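Local coordinates for protein L-hydantoinase (Arthrobacter aurescens, PDB 1GKR) that hydrolyses cyclic amides of the hydantoin and dihydropyrimidine type with a zinc-dependent active site, preferring aryl- over alkyl-substituted hydantoins, at residues 300-305 with 354-359; 51-56 with 390-395; 93-98 with 152-157; 101-106 with 135-140. All coordinates share one frame; numbering follows the deposited sequence.

Contact 1 (300-305 with 354-359); sequences QLENGL and RLSLER
Glu302, in the last turn of helix 291-303, reaches across to Ser356 at the start of helix 357-372. Its CB lies 3.7 Å from Arg354 O, and CG continues past the same carbonyl. CG is anti to the backbone N (chi1 180°), which sends the chain past Arg354 O toward segment 354-359, and a bend at chi2 swings the carboxylate onto Ser356. There the two oxygens divide the work. Glu302 OE1 accepts from Ser356 N at 2.6 Å, met on the syn side but 26° out of the carboxylate plane, while Glu302 OE2 uses its syn lone pair for Ser356 OG at 3.2 Å. A glutamate suits this place because its two acceptors match the two donors of one serine. Ser356 OG in turn accepts from Arg359 N, 3.3 Å away, and so caps the helix while being gripped by the acid.

Arg359 answers in the other direction. Arg359 NH1 donates to Glu302 O at 2.6 Å, with that oxygen in the guanidinium plane but the nitrogen standing above the carbonyl plane, and Gly304 CA lies over one guanidinium face. Glu362 holds NH2 in a salt bridge. Deeper in, Leu301 CD1 packs on Leu355 CD2 at 3.8 Å, both touching Met345. Gly304, with positive phi (94°), completes a Schellman motif, so the contact joins a helix C-terminus closed by that motif to a serine N-cap, two helix ends of this TIM-barrel hydrolase.

Contact 2 (51-56 with 390-395); sequences FVMPGV and LILDLD
The ring of Phe51, a residue whose CB packs against Leu392 CB, has Leu357 CD1 of helix 357-372 over one face. Leu394 CD2 is modelled at the ring edge, near the plane, but so close that the detail is doubtful. The motif is a strongly twisted antiparallel ladder between the start of strand 51-62, which farther on carries the zinc ligands His60 and His62, and strand 389-393; the two segment axes run at 137°.

Met53 and Leu390 form a hydrogen-bonded pair, Met53 N to Leu390 O at 3.1 Å and Leu390 N to Met53 O at 3.0 Å. Val52 and Ile391 follow as a non-hydrogen-bonded pair, and Val52 CA adds a CA-H...O contact to Leu390 O. Leu392 N then donates to Phe51 O at 2.8 Å, almost straight (171°).

Beta-branched Val52 and Ile391 share one face, which suits extended backbone. On the other, Met53 CG rests 4.0 Å from Leu390 CB. This CG lies between the backbone N and the carbonyl carbon (chi1 64°) and the chain then runs extended, which brings SD against both methyls of Leu392; helix 357-372 covers this unbranched, pliable methionine. At the Phe51 end of the ladder a water accepts from Phe51 N and gives a weak bond to Leu392 O, and Asp393 OD1 accepts from Asp395 N at 3.0 Å in an Asx turn.

Contact 3 (93-98 with 152-157); sequences MPITFP and ASVPGM
Apolar contacts dominate between Ile95 and its two partners, Val154 and Met157. A single methyl serves both: Ile95 CG2 lies 3.9 Å from Val154 CG2 and 4.0 Å from Met157 CE. The isoleucine and methionine side chains cross at about a right angle, so that the thioether end comes across the branch. A third apolar touch joins Met157 SD to Phe97 CB at 4.0 Å, made by the first carbon of the phenylalanine and not by its ring.

Contact with the backbone is a second kind. Met157 CG is anti to the backbone N (chi1 -178°), which carries the chain over to Thr96 O, 3.6 Å from Met157 CG, and a bend at chi3 turns CE back to Ile95. A long, unbranched and flexible residue is apt here, since its successive atoms meet Thr96 O, then Phe97 CB, then Ile95. An alanine here would lack CG, SD and CE, and would probably leave Ile95 with Val154 alone across this contact, opening a gap beside Thr96 O and Phe97 CB.

Polar bonds lie within or beside the loops: Thr96 OG1 is hydrogen-bonded to Ile64 O, and Met157 N makes weak bonds to Val154 O and Pro155 O. Residues 153-156 are poorly ordered, consistent with a mobile lid; such loops probably correspond to the stereochemistry gate loops of hydantoinases. The side chain of Ile95 lies about 6 Å from a zinc ion and touches His62 of strand 51-62; its loop links strand 87-92 to helix 103-116, and the partner loop lies between helices 132-140 and 163-176.

Contact 4 (101-106 with 135-140); sequences TTLDAF and IRKMHD
Leu103 and Met138 bring the first turn of helix 103-116 to within 5.4 Å, CA to CA, of the end of helix 132-140. Met138 does most of the joining. Its CG rests 4.0 Å from Phe106 CB, its CB lies over one face of the Phe106 ring, and SD stands obliquely to that ring, 5.1 Å from the centroid, in a Met-aromatic contact. A bend at chi3 (-89°) carries Met138 CE on to the backbone of Thr101, 3.6 Å from Thr101 C, while Met138 SD passes 3.9 Å from Thr102 O. A serine in place of Met138 would end the chain soon after CB, and would probably leave Phe106 CB and the Thr101-Thr102 backbone without the thioether that packs on them.

Leu103 and Lys137 cross at about a right angle, CB to CB at 4.1 Å. Lysine fits this margin because its methylene chain can pack while the amine reaches out to Glu134 in a salt bridge. The same glutamate accepts from Leu103 N, a tie from outside the two segments at the start of helix 103-116, whose N-cap residue, Thr102, makes no capping bond through its side chain. Cohesion across the segments themselves thus rests on dispersion and on a polarisable sulfur, with charge kept to the periphery.

Contact 2 is the most buried of the four, a strand ladder held by backbone hydrogen bonds and apolar faces. Contact 1 touches it, Leu357 CD2 lying 4.2 Å from Leu392 CD2, and shares helix 357-372 with its surroundings; being only partly buried, it relies on charged and capping groups. Contacts 3 and 4 lie on the other side of the chain's centre, their segments adjoining in sequence, and both are closed by methionines without direct hydrogen bonds between segments. They differ in place: contact 3 joins two loops, one of them poorly ordered, beside the zinc site, whereas contact 4 joins two helices away from it. Contacts 1, 3 and 4 are all nested within the chain closed by contact 2.

Contact 1 (300-305 with 354-359)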
# COMPACT_ATOMS: atom_id res chain seq x y z
N GLN A 300 17.04 4.82 -9.25
CA GLN A 300 15.84 4.46 -9.96
C GLN A 300 16.12 4.24 -11.44
O GLN A 300 15.52 3.36 -12.07
CB GLN A 300 14.80 5.57 -9.78
CG GLN A 300 14.51 5.86 -8.32
CD GLN A 300 13.42 6.88 -8.16
OE1 GLN A 300 13.48 7.97 -8.74
NE2 GLN A 300 12.42 6.55 -7.36
N LEU A 301 17.04 5.03 -11.99
CA LEU A 301 17.38 4.92 -13.40
C LEU A 301 17.97 3.54 -13.69
O LEU A 301 17.44 2.79 -14.51
CB LEU A 301 18.39 5.99 -13.78
CG LEU A 301 18.44 6.54 -15.21
CD1 LEU A 301 19.89 6.77 -15.59
CD2 LEU A 301 17.79 5.60 -16.19
N GLU A 302 19.06 3.21 -13.02
CA GLU A 302 19.71 1.93 -13.24
C GLU A 302 18.80 0.77 -12.87
O GLU A 302 18.91 -0.32 -13.44
CB GLU A 302 21.02 1.85 -12.44
CG GLU A 302 21.81 0.54 -12.58
CD GLU A 302 22.20 0.16 -14.02
OE1 GLU A 302 22.60 1.04 -14.81
OE2 GLU A 302 22.14 -1.05 -14.34
N ASN A 303 17.90 0.99 -11.93
CA ASN A 303 17.01 -0.08 -11.50
C ASN A 303 15.74 -0.28 -12.31
O ASN A 303 14.96 -1.19 -12.03
CB ASN A 303 16.67 0.11 -10.02
CG ASN A 303 17.84 -0.24 -9.12
OD1 ASN A 303 18.46 -1.28 -9.29
ND2 ASN A 303 18.14 0.62 -8.16
N GLY A 304 15.53 0.55 -13.33
CA GLY A 304 14.36 0.37 -14.16
C GLY A 304 13.08 1.13 -13.84
O GLY A 304 12.07 0.87 -14.48
N LEU A 305 13.10 2.05 -12.87
CA LEU A 305 11.90 2.81 -12.56
C LEU A 305 11.68 3.99 -13.50
O LEU A 305 10.59 4.56 -13.56
CB LEU A 305 11.93 3.32 -11.12
CG LEU A 305 11.60 2.26 -10.08
CD1 LEU A 305 12.69 1.22 -10.08
CD2 LEU A 305 11.49 2.90 -8.72
N ARG A 354 27.67 4.21 -12.62
CA ARG A 354 26.32 4.16 -12.06
C ARG A 354 25.19 3.89 -13.06
O ARG A 354 24.01 4.02 -12.72
CB ARG A 354 26.04 5.42 -11.23
CG ARG A 354 26.39 6.69 -11.91
CD ARG A 354 27.09 7.61 -10.94
NE ARG A 354 26.18 8.23 -9.97
CZ ARG A 354 25.85 9.52 -9.99
NH1 ARG A 354 26.35 10.33 -10.94
NH2 ARG A 354 25.06 10.01 -9.04
N LEU A 355 25.54 3.49 -14.27
CA LEU A 355 24.57 3.18 -15.31
C LEU A 355 25.19 2.19 -16.29
O LEU A 355 26.31 2.40 -16.74
CB LEU A 355 24.14 4.43 -16.07
CG LEU A 355 23.12 4.22 -17.20
CD1 LEU A 355 21.85 3.58 -16.67
CD2 LEU A 355 22.78 5.56 -17.82
N SER A 356 24.46 1.13 -16.62
CA SER A 356 25.01 0.16 -17.56
C SER A 356 24.65 0.56 -18.98
O SER A 356 23.63 1.22 -19.22
CB SER A 356 24.47 -1.23 -17.27
OG SER A 356 23.07 -1.26 -17.38
N LEU A 357 25.51 0.18 -19.93
CA LEU A 357 25.26 0.48 -21.32
C LEU A 357 23.92 -0.10 -21.74
O LEU A 357 23.17 0.54 -22.47
CB LEU A 357 26.36 -0.09 -22.21
CG LEU A 357 27.52 0.84 -22.53
CD1 LEU A 357 28.66 0.08 -23.19
CD2 LEU A 357 27.02 1.92 -23.45
N GLU A 358 23.63 -1.31 -21.27
CA GLU A 358 22.40 -1.98 -21.62
C GLU A 358 21.18 -1.19 -21.22
O GLU A 358 20.22 -1.08 -21.98
CB GLU A 358 22.33 -3.38 -20.99
CG GLU A 358 23.37 -4.36 -21.53
CD GLU A 358 24.64 -4.41 -20.68
OE1 GLU A 358 25.08 -3.34 -20.19
OE2 GLU A 358 25.19 -5.52 -20.52
N ARG A 359 21.20 -0.63 -20.02
CA ARG A 359 20.07 0.15 -19.55
C ARG A 359 19.95 1.47 -20.33
O ARG A 359 18.85 1.91 -20.68
CB ARG A 359 20.20 0.42 -18.06
CG ARG A 359 19.15 1.37 -17.56
CD ARG A 359 18.30 0.72 -16.50
NE ARG A 359 17.38 -0.25 -17.06
CZ ARG A 359 16.94 -1.31 -16.38
NH1 ARG A 359 17.36 -1.54 -15.14
NH2 ARG A 359 16.08 -2.15 -16.95

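Contact 2 (51-56 with 390-395)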
# COMPACT_ATOMS: atom_id res chain seq x y z
N PHE A 51 32.07 -0.02 -28.85
CA PHE A 51 30.66 -0.29 -28.67
C PHE A 51 29.84 0.38 -29.78
O PHE A 51 30.08 1.53 -30.15
CB PHE A 51 30.19 0.24 -27.33
CG PHE A 51 30.72 -0.53 -26.18
CD1 PHE A 51 30.30 -1.84 -25.95
CD2 PHE A 51 31.69 0.02 -25.34
CE1 PHE A 51 30.83 -2.58 -24.90
CE2 PHE A 51 32.23 -0.71 -24.29
CZ PHE A 51 31.80 -2.02 -24.07
N VAL A 52 28.88 -0.37 -30.31
CA VAL A 52 27.99 0.16 -31.33
C VAL A 52 26.58 0.06 -30.75
O VAL A 52 26.21 -0.99 -30.23
CB VAL A 52 28.10 -0.64 -32.63
CG1 VAL A 52 27.03 -0.17 -33.62
CG2 VAL A 52 29.47 -0.44 -33.24
N MET A 53 25.81 1.14 -30.82
CA MET A 53 24.45 1.14 -30.30
C MET A 53 23.49 1.75 -31.31
O MET A 53 23.91 2.40 -32.27
CB MET A 53 24.38 1.94 -28.99
CG MET A 53 24.69 3.41 -29.16
SD MET A 53 24.61 4.30 -27.60
CE MET A 53 22.93 4.79 -27.60
N PRO A 54 22.18 1.54 -31.11
CA PRO A 54 21.22 2.12 -32.06
C PRO A 54 21.20 3.63 -31.89
O PRO A 54 21.57 4.14 -30.83
CB PRO A 54 19.89 1.49 -31.64
CG PRO A 54 20.31 0.24 -30.93
CD PRO A 54 21.49 0.69 -30.13
N GLY A 55 20.78 4.34 -32.93
CA GLY A 55 20.71 5.78 -32.83
C GLY A 55 19.77 6.13 -31.69
O GLY A 55 18.78 5.44 -31.46
N VAL A 56 20.08 7.20 -30.97
CA VAL A 56 19.22 7.63 -29.88
C VAL A 56 17.92 8.20 -30.42
O VAL A 56 17.93 8.93 -31.41
CB VAL A 56 19.90 8.70 -29.04
CG1 VAL A 56 18.89 9.35 -28.11
CG2 VAL A 56 21.05 8.07 -28.25
N LEU A 390 25.59 4.27 -33.90
CA LEU A 390 26.53 5.19 -33.32
C LEU A 390 27.73 4.32 -32.95
O LEU A 390 27.57 3.25 -32.36
CB LEU A 390 25.97 5.83 -32.04
CG LEU A 390 24.63 6.57 -32.03
CD1 LEU A 390 24.43 7.28 -30.69
CD2 LEU A 390 24.61 7.58 -33.15
N ILE A 391 28.92 4.73 -33.35
CA ILE A 391 30.11 4.01 -32.94
C ILE A 391 30.53 4.88 -31.76
O ILE A 391 30.68 6.09 -31.90
CB ILE A 391 31.19 4.01 -34.02
CG1 ILE A 391 30.73 3.16 -35.21
CG2 ILE A 391 32.48 3.43 -33.45
CD1 ILE A 391 31.74 3.05 -36.34
N LEU A 392 30.66 4.28 -30.58
CA LEU A 392 31.02 5.03 -29.39
C LEU A 392 32.50 5.00 -29.07
O LEU A 392 33.24 4.18 -29.57
CB LEU A 392 30.25 4.49 -28.19
CG LEU A 392 28.89 5.11 -27.84
CD1 LEU A 392 28.03 5.29 -29.06
CD2 LEU A 392 28.22 4.20 -26.83
N ASP A 393 32.91 5.93 -28.22
CA ASP A 393 34.29 5.98 -27.77
C ASP A 393 34.16 6.38 -26.31
O ASP A 393 33.91 7.56 -26.00
CB ASP A 393 35.08 7.03 -28.53
CG ASP A 393 36.57 6.94 -28.25
OD1 ASP A 393 36.96 6.80 -27.07
OD2 ASP A 393 37.36 7.02 -29.21
N LEU A 394 34.30 5.41 -25.41
CA LEU A 394 34.18 5.69 -23.98
C LEU A 394 35.50 6.09 -23.35
O LEU A 394 35.63 6.14 -22.13
CB LEU A 394 33.60 4.48 -23.24
CG LEU A 394 32.13 4.12 -23.46
CD1 LEU A 394 31.33 5.36 -23.85
CD2 LEU A 394 32.02 3.10 -24.55
N ASP A 395 36.49 6.38 -24.18
CA ASP A 395 37.77 6.78 -23.64
C ASP A 395 38.24 8.11 -24.23
O ASP A 395 39.31 8.22 -24.82
CB ASP A 395 38.80 5.69 -23.89
CG ASP A 395 40.12 6.00 -23.26
OD1 ASP A 395 40.14 6.41 -22.07
OD2 ASP A 395 41.15 5.84 -23.95
O HOH W 1 33.44 2.19 -27.46

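Contact 3 (93-98 with 152-157)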
# COMPACT_ATOMS: atom_id res chain seq x y z
N MET A 93 7.92 18.60 -30.43
CA MET A 93 6.72 18.92 -29.66
C MET A 93 5.93 19.94 -30.49
O MET A 93 6.45 20.53 -31.44
CB MET A 93 7.10 19.52 -28.31
CG MET A 93 7.94 18.59 -27.45
SD MET A 93 7.01 17.54 -26.30
CE MET A 93 5.44 17.42 -27.11
N PRO A 94 4.66 20.18 -30.13
CA PRO A 94 3.88 21.13 -30.92
C PRO A 94 3.83 22.53 -30.36
O PRO A 94 2.92 23.28 -30.69
CB PRO A 94 2.52 20.48 -30.94
CG PRO A 94 2.40 20.01 -29.51
CD PRO A 94 3.80 19.51 -29.14
N ILE A 95 4.77 22.88 -29.50
CA ILE A 95 4.79 24.22 -28.91
C ILE A 95 5.59 25.12 -29.84
O ILE A 95 6.82 25.09 -29.83
CB ILE A 95 5.50 24.29 -27.55
CG1 ILE A 95 5.06 23.14 -26.64
CG2 ILE A 95 5.24 25.64 -26.92
CD1 ILE A 95 3.77 23.36 -25.94
N THR A 96 4.89 25.91 -30.64
CA THR A 96 5.55 26.81 -31.58
C THR A 96 4.48 27.74 -32.11
O THR A 96 3.34 27.68 -31.66
CB THR A 96 6.21 26.01 -32.76
OG1 THR A 96 6.79 26.94 -33.69
CG2 THR A 96 5.19 25.17 -33.50
N PHE A 97 4.85 28.63 -33.03
CA PHE A 97 3.84 29.50 -33.61
C PHE A 97 3.97 29.50 -35.11
O PHE A 97 5.04 29.76 -35.65
CB PHE A 97 3.95 30.93 -33.12
CG PHE A 97 2.76 31.76 -33.51
CD1 PHE A 97 1.59 31.72 -32.75
CD2 PHE A 97 2.77 32.50 -34.70
CE1 PHE A 97 0.44 32.41 -33.17
CE2 PHE A 97 1.63 33.18 -35.13
CZ PHE A 97 0.46 33.14 -34.36
N PRO A 98 2.87 29.18 -35.81
CA PRO A 98 1.59 28.84 -35.17
C PRO A 98 1.67 27.49 -34.43
O PRO A 98 2.48 26.63 -34.77
CB PRO A 98 0.63 28.80 -36.34
CG PRO A 98 1.49 28.29 -37.44
CD PRO A 98 2.77 29.07 -37.27
N ALA A 152 0.65 25.92 -17.89
CA ALA A 152 1.14 26.59 -19.09
C ALA A 152 2.56 27.05 -18.95
O ALA A 152 3.21 26.76 -17.96
CB ALA A 152 0.24 27.78 -19.45
N SER A 153 3.04 27.74 -19.98
CA SER A 153 4.39 28.27 -19.98
C SER A 153 4.43 29.41 -21.00
O SER A 153 5.16 30.39 -20.83
CB SER A 153 5.42 27.19 -20.35
OG SER A 153 6.75 27.66 -20.21
N VAL A 154 3.62 29.25 -22.04
CA VAL A 154 3.51 30.24 -23.11
C VAL A 154 2.04 30.52 -23.35
O VAL A 154 1.49 30.14 -24.38
CB VAL A 154 4.15 29.74 -24.42
CG1 VAL A 154 5.67 29.64 -24.26
CG2 VAL A 154 3.56 28.39 -24.80
N PRO A 155 1.37 31.19 -22.39
CA PRO A 155 -0.05 31.52 -22.50
C PRO A 155 -0.38 32.23 -23.82
O PRO A 155 0.42 33.02 -24.33
CB PRO A 155 -0.30 32.40 -21.28
CG PRO A 155 0.64 31.81 -20.26
CD PRO A 155 1.90 31.62 -21.08
N GLY A 156 -1.57 31.93 -24.36
CA GLY A 156 -1.99 32.51 -25.63
C GLY A 156 -1.59 31.62 -26.80
O GLY A 156 -2.40 31.30 -27.67
N MET A 157 -0.32 31.23 -26.80
CA MET A 157 0.26 30.36 -27.82
C MET A 157 -0.16 28.89 -27.55
O MET A 157 -0.81 28.26 -28.39
CB MET A 157 1.78 30.52 -27.80
CG MET A 157 2.53 29.72 -28.83
SD MET A 157 4.16 30.45 -29.12
CE MET A 157 5.22 29.45 -28.04

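Contact 4 (101-106 with 135-140)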
# COMPACT_ATOMS: atom_id res chain seq x y z
N THR A 101 -1.66 22.65 -33.53
CA THR A 101 -2.91 22.17 -32.97
C THR A 101 -3.99 22.01 -34.02
O THR A 101 -5.17 21.85 -33.69
CB THR A 101 -3.44 23.14 -31.94
OG1 THR A 101 -3.44 24.45 -32.51
CG2 THR A 101 -2.57 23.14 -30.69
N THR A 102 -3.58 22.02 -35.28
CA THR A 102 -4.49 21.90 -36.41
C THR A 102 -3.94 21.02 -37.50
O THR A 102 -2.73 20.93 -37.68
CB THR A 102 -4.71 23.26 -37.02
OG1 THR A 102 -5.56 24.01 -36.16
CG2 THR A 102 -5.32 23.13 -38.40
N LEU A 103 -4.83 20.38 -38.26
CA LEU A 103 -4.37 19.53 -39.35
C LEU A 103 -3.50 20.34 -40.30
O LEU A 103 -2.45 19.86 -40.75
CB LEU A 103 -5.55 18.94 -40.12
CG LEU A 103 -5.10 18.08 -41.31
CD1 LEU A 103 -4.13 16.99 -40.86
CD2 LEU A 103 -6.31 17.45 -41.95
N ASP A 104 -3.92 21.57 -40.59
CA ASP A 104 -3.17 22.45 -41.47
C ASP A 104 -1.82 22.76 -40.90
O ASP A 104 -0.81 22.57 -41.57
CB ASP A 104 -3.90 23.78 -41.70
CG ASP A 104 -5.18 23.61 -42.50
OD1 ASP A 104 -5.14 22.91 -43.54
OD2 ASP A 104 -6.22 24.17 -42.10
N ALA A 105 -1.79 23.24 -39.66
CA ALA A 105 -0.52 23.59 -39.04
C ALA A 105 0.42 22.40 -39.05
O ALA A 105 1.64 22.56 -39.24
CB ALA A 105 -0.76 24.05 -37.61
N PHE A 106 -0.16 21.21 -38.87
CA PHE A 106 0.59 19.96 -38.83
C PHE A 106 1.18 19.65 -40.19
O PHE A 106 2.38 19.38 -40.30
CB PHE A 106 -0.34 18.82 -38.39
CG PHE A 106 0.35 17.49 -38.23
CD1 PHE A 106 1.00 17.16 -37.04
CD2 PHE A 106 0.39 16.58 -39.28
CE1 PHE A 106 1.67 15.95 -36.89
CE2 PHE A 106 1.06 15.36 -39.15
CZ PHE A 106 1.70 15.05 -37.95
N ILE A 135 -7.54 16.39 -33.23
CA ILE A 135 -6.71 15.26 -32.81
C ILE A 135 -6.85 14.06 -33.72
O ILE A 135 -5.85 13.49 -34.16
CB ILE A 135 -7.04 14.86 -31.37
CG1 ILE A 135 -6.46 15.91 -30.42
CG2 ILE A 135 -6.48 13.47 -31.07
CD1 ILE A 135 -6.90 15.78 -29.01
N ARG A 136 -8.08 13.68 -34.01
CA ARG A 136 -8.34 12.55 -34.89
C ARG A 136 -7.69 12.82 -36.25
O ARG A 136 -7.11 11.92 -36.86
CB ARG A 136 -9.85 12.41 -35.07
CG ARG A 136 -10.39 11.05 -34.75
CD ARG A 136 -9.97 10.06 -35.80
NE ARG A 136 -10.36 8.71 -35.39
CZ ARG A 136 -9.95 7.60 -35.99
NH1 ARG A 136 -9.14 7.66 -37.04
NH2 ARG A 136 -10.34 6.42 -35.52
N LYS A 137 -7.78 14.06 -36.71
CA LYS A 137 -7.23 14.48 -37.99
C LYS A 137 -5.71 14.34 -38.07
O LYS A 137 -5.17 13.82 -39.06
CB LYS A 137 -7.58 15.93 -38.29
CG LYS A 137 -9.07 16.26 -38.40
CD LYS A 137 -9.24 17.70 -38.86
CE LYS A 137 -10.69 18.16 -38.82
NZ LYS A 137 -10.84 19.54 -39.38
N MET A 138 -5.03 14.83 -37.04
CA MET A 138 -3.57 14.76 -37.01
C MET A 138 -3.11 13.31 -36.88
O MET A 138 -2.11 12.91 -37.49
CB MET A 138 -3.02 15.63 -35.88
CG MET A 138 -3.19 17.10 -36.14
SD MET A 138 -2.45 18.22 -34.94
CE MET A 138 -3.79 18.41 -33.77
N HIS A 139 -3.86 12.53 -36.11
CA HIS A 139 -3.55 11.11 -35.93
C HIS A 139 -3.52 10.46 -37.31
O HIS A 139 -2.54 9.77 -37.65
CB HIS A 139 -4.63 10.43 -35.09
CG HIS A 139 -4.44 8.94 -34.98
ND1 HIS A 139 -3.40 8.37 -34.29
CD2 HIS A 139 -5.15 7.92 -35.51
CE1 HIS A 139 -3.47 7.06 -34.41
NE2 HIS A 139 -4.52 6.76 -35.14
N ASP A 140 -4.58 10.69 -38.09
CA ASP A 140 -4.69 10.13 -39.43
C ASP A 140 -3.63 10.67 -40.39
O ASP A 140 -3.31 10.02 -41.38
CB ASP A 140 -6.08 10.38 -40.01
CG ASP A 140 -7.17 9.57 -39.30
OD1 ASP A 140 -6.91 8.41 -38.90
OD2 ASP A 140 -8.31 10.08 -39.17